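Local coordinates for protein Esterase/lipase (Lactobacillus rhamnosus, PDB 4N5H) that probably hydrolyses ester bonds, and may transfer acyl groups, as a serine esterase of the alpha/beta-hydrolase fold, at residues Gly76-Asp81 with Leu106-Asp111. The protein carries 1 engineered substitution. Residues are numbered along the deposited sequence; the frame is centred on the assembly and turned at random.
Sequences GWFYGD and LLPDVD
Two loops of the alpha/beta-hydrolase fold meet here: residues 76-81, from the HGGG-type loop after strand 66-72 that in relatives helps to build the oxyanion hole, and residues 106-111, leading from strand 98-102 to helix 112-129. Leu107 faces Trp77 and Phe78. Its backbone N donates to Trp77 O (2.9 Å, N-H...O angle 161°); Gln115 NE2 of helix 112-129 grips the same oxygen, so the carbonyl of the buried Trp77 takes two donors. Leu107 CB sits over one face of the Phe78 ring, 3.8 Å from its centroid, a CH-pi contact. With CG turned beside the backbone N (chi1 -57°), Leu107 sends CD1 into the angle between Trp77 CB, 3.7 Å away, and Phe78 CE1. Pro108, preceded by a cis peptide, brings CD obliquely to Phe78 CE2, 4.0 Å away. Helix 2-28 packs on Phe78 through Leu8, Val11 and Trp15, while the Trp77 indole runs off to His150 and Tyr206, near, without touching, the presumed Ser146-His278-Asp243 triad. Leu106 packs against the backbone of residues 78-80, CD1 3.4 Å from Phe78 O and also near Gly80 O, CD2 against Tyr79 N. A water joins the loops a second time, bridging Phe78 O (2.8 Å) and Leu107 O (2.7 Å).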
loop_
_atom_site.group_PDB
_atom_site.type_symbol
_atom_site.label_atom_id
_atom_site.label_comp_id
_atom_site.label_asym_id
_atom_site.label_seq_id
_atom_site.Cartn_x
_atom_site.Cartn_y
_atom_site.Cartn_z
ATOM N N GLY A 76 -3.548 -27.407 5.695
ATOM C CA GLY A 76 -3.440 -28.437 6.707
ATOM C C GLY A 76 -4.588 -28.601 7.640
ATOM O O GLY A 76 -4.434 -29.113 8.779
ATOM N N TRP A 77 -5.782 -28.104 7.277
ATOM C CA TRP A 77 -6.990 -28.072 8.127
ATOM C C TRP A 77 -6.997 -27.145 9.333
ATOM O O TRP A 77 -8.054 -26.877 9.921
ATOM C CB TRP A 77 -7.482 -29.534 8.468
ATOM C CG TRP A 77 -7.567 -30.569 7.395
ATOM C CD1 TRP A 77 -8.605 -30.772 6.550
ATOM C CD2 TRP A 77 -6.575 -31.521 7.002
ATOM N NE1 TRP A 77 -8.351 -31.753 5.708
ATOM C CE2 TRP A 77 -7.111 -32.261 5.941
ATOM C CE3 TRP A 77 -5.288 -31.843 7.483
ATOM C CZ2 TRP A 77 -6.416 -33.325 5.299
ATOM C CZ3 TRP A 77 -4.616 -32.876 6.909
ATOM C CH2 TRP A 77 -5.169 -33.626 5.792
ATOM N N PHE A 78 -5.803 -26.566 9.604
ATOM C CA PHE A 78 -5.521 -25.707 10.751
ATOM C C PHE A 78 -5.307 -24.236 10.408
ATOM O O PHE A 78 -5.246 -23.362 11.275
ATOM C CB PHE A 78 -4.205 -26.175 11.457
ATOM C CG PHE A 78 -4.375 -27.330 12.431
ATOM C CD1 PHE A 78 -4.288 -28.642 11.990
ATOM C CD2 PHE A 78 -4.592 -27.075 13.790
ATOM C CE1 PHE A 78 -4.380 -29.732 12.875
ATOM C CE2 PHE A 78 -4.713 -28.176 14.667
ATOM C CZ PHE A 78 -4.631 -29.455 14.201
ATOM N N TYR A 79 -5.239 -23.934 9.104
ATOM C CA TYR A 79 -4.738 -22.634 8.628
ATOM C C TYR A 79 -5.517 -22.224 7.387
ATOM O O TYR A 79 -5.903 -23.031 6.539
ATOM C CB TYR A 79 -3.245 -22.699 8.282
ATOM C CG TYR A 79 -2.634 -21.552 7.565
ATOM C CD1 TYR A 79 -2.395 -21.609 6.230
ATOM C CD2 TYR A 79 -2.409 -20.366 8.196
ATOM C CE1 TYR A 79 -1.868 -20.545 5.553
ATOM C CE2 TYR A 79 -1.931 -19.255 7.536
ATOM C CZ TYR A 79 -1.648 -19.348 6.176
ATOM O OH TYR A 79 -1.139 -18.256 5.424
ATOM N N GLY A 80 -5.676 -20.914 7.262
ATOM C CA GLY A 80 -6.149 -20.330 5.990
ATOM C C GLY A 80 -7.483 -19.635 6.161
ATOM O O GLY A 80 -8.151 -19.691 7.196
ATOM N N ASP A 81 -7.917 -18.967 5.085
ATOM C CA ASP A 81 -9.186 -18.293 5.078
ATOM C C ASP A 81 -9.595 -18.016 3.629
ATOM O O ASP A 81 -8.888 -18.476 2.731
ATOM C CB ASP A 81 -9.173 -16.977 5.912
ATOM C CG ASP A 81 -8.150 -15.966 5.438
ATOM O OD1 ASP A 81 -7.830 -15.901 4.225
ATOM O OD2 ASP A 81 -7.521 -15.261 6.324
ATOM N N LEU A 106 -11.570 -23.815 11.385
ATOM C CA LEU A 106 -10.315 -24.498 11.369
ATOM C C LEU A 106 -10.207 -25.468 12.598
ATOM O O LEU A 106 -10.739 -25.162 13.652
ATOM C CB LEU A 106 -9.186 -23.485 11.468
ATOM C CG LEU A 106 -9.088 -22.498 10.261
ATOM C CD1 LEU A 106 -7.942 -21.524 10.409
ATOM C CD2 LEU A 106 -8.996 -23.238 8.974
ATOM N N LEU A 107 -9.462 -26.527 12.411
ATOM C CA LEU A 107 -9.081 -27.377 13.589
ATOM C C LEU A 107 -8.247 -26.449 14.444
ATOM O O LEU A 107 -7.519 -25.593 13.966
ATOM C CB LEU A 107 -8.250 -28.525 13.146
ATOM C CG LEU A 107 -8.741 -29.511 12.113
ATOM C CD1 LEU A 107 -7.882 -30.691 11.910
ATOM C CD2 LEU A 107 -10.141 -29.894 12.199
ATOM N N PRO A 108 -8.302 -26.620 15.767
ATOM C CA PRO A 108 -8.971 -27.688 16.506
ATOM C C PRO A 108 -10.338 -27.208 17.038
ATOM O O PRO A 108 -11.018 -27.945 17.746
ATOM C CB PRO A 108 -7.979 -27.849 17.731
ATOM C CG PRO A 108 -7.532 -26.453 17.960
ATOM C CD PRO A 108 -7.366 -25.829 16.616
ATOM N N ASP A 109 -10.821 -26.045 16.625
ATOM C CA ASP A 109 -12.122 -25.546 17.063
ATOM C C ASP A 109 -13.334 -26.296 16.520
ATOM O O ASP A 109 -14.408 -26.309 17.151
ATOM C CB ASP A 109 -12.217 -24.087 16.726
ATOM C CG ASP A 109 -11.129 -23.312 17.445
ATOM O OD1 ASP A 109 -10.899 -23.602 18.660
ATOM O OD2 ASP A 109 -10.469 -22.537 16.763
ATOM N N VAL A 110 -13.189 -26.866 15.354
ATOM C CA VAL A 110 -14.125 -27.844 14.833
ATOM C C VAL A 110 -13.325 -29.123 14.486
ATOM O O VAL A 110 -12.076 -29.189 14.603
ATOM C CB VAL A 110 -14.841 -27.327 13.565
ATOM C CG1 VAL A 110 -15.682 -26.118 13.935
ATOM C CG2 VAL A 110 -13.813 -26.921 12.527
ATOM N N ASP A 111 -14.060 -30.132 14.056
ATOM C CA ASP A 111 -13.487 -31.311 13.474
ATOM C C ASP A 111 -13.889 -31.381 11.990
ATOM O O ASP A 111 -14.396 -30.374 11.452
ATOM C CB ASP A 111 -13.900 -32.613 14.227
ATOM C CG ASP A 111 -15.345 -32.862 14.254
ATOM O OD1 ASP A 111 -16.082 -32.468 13.336
ATOM O OD2 ASP A 111 -15.816 -33.577 15.194
HETATM O O HOH W 1 -6.072 -23.284 13.906
#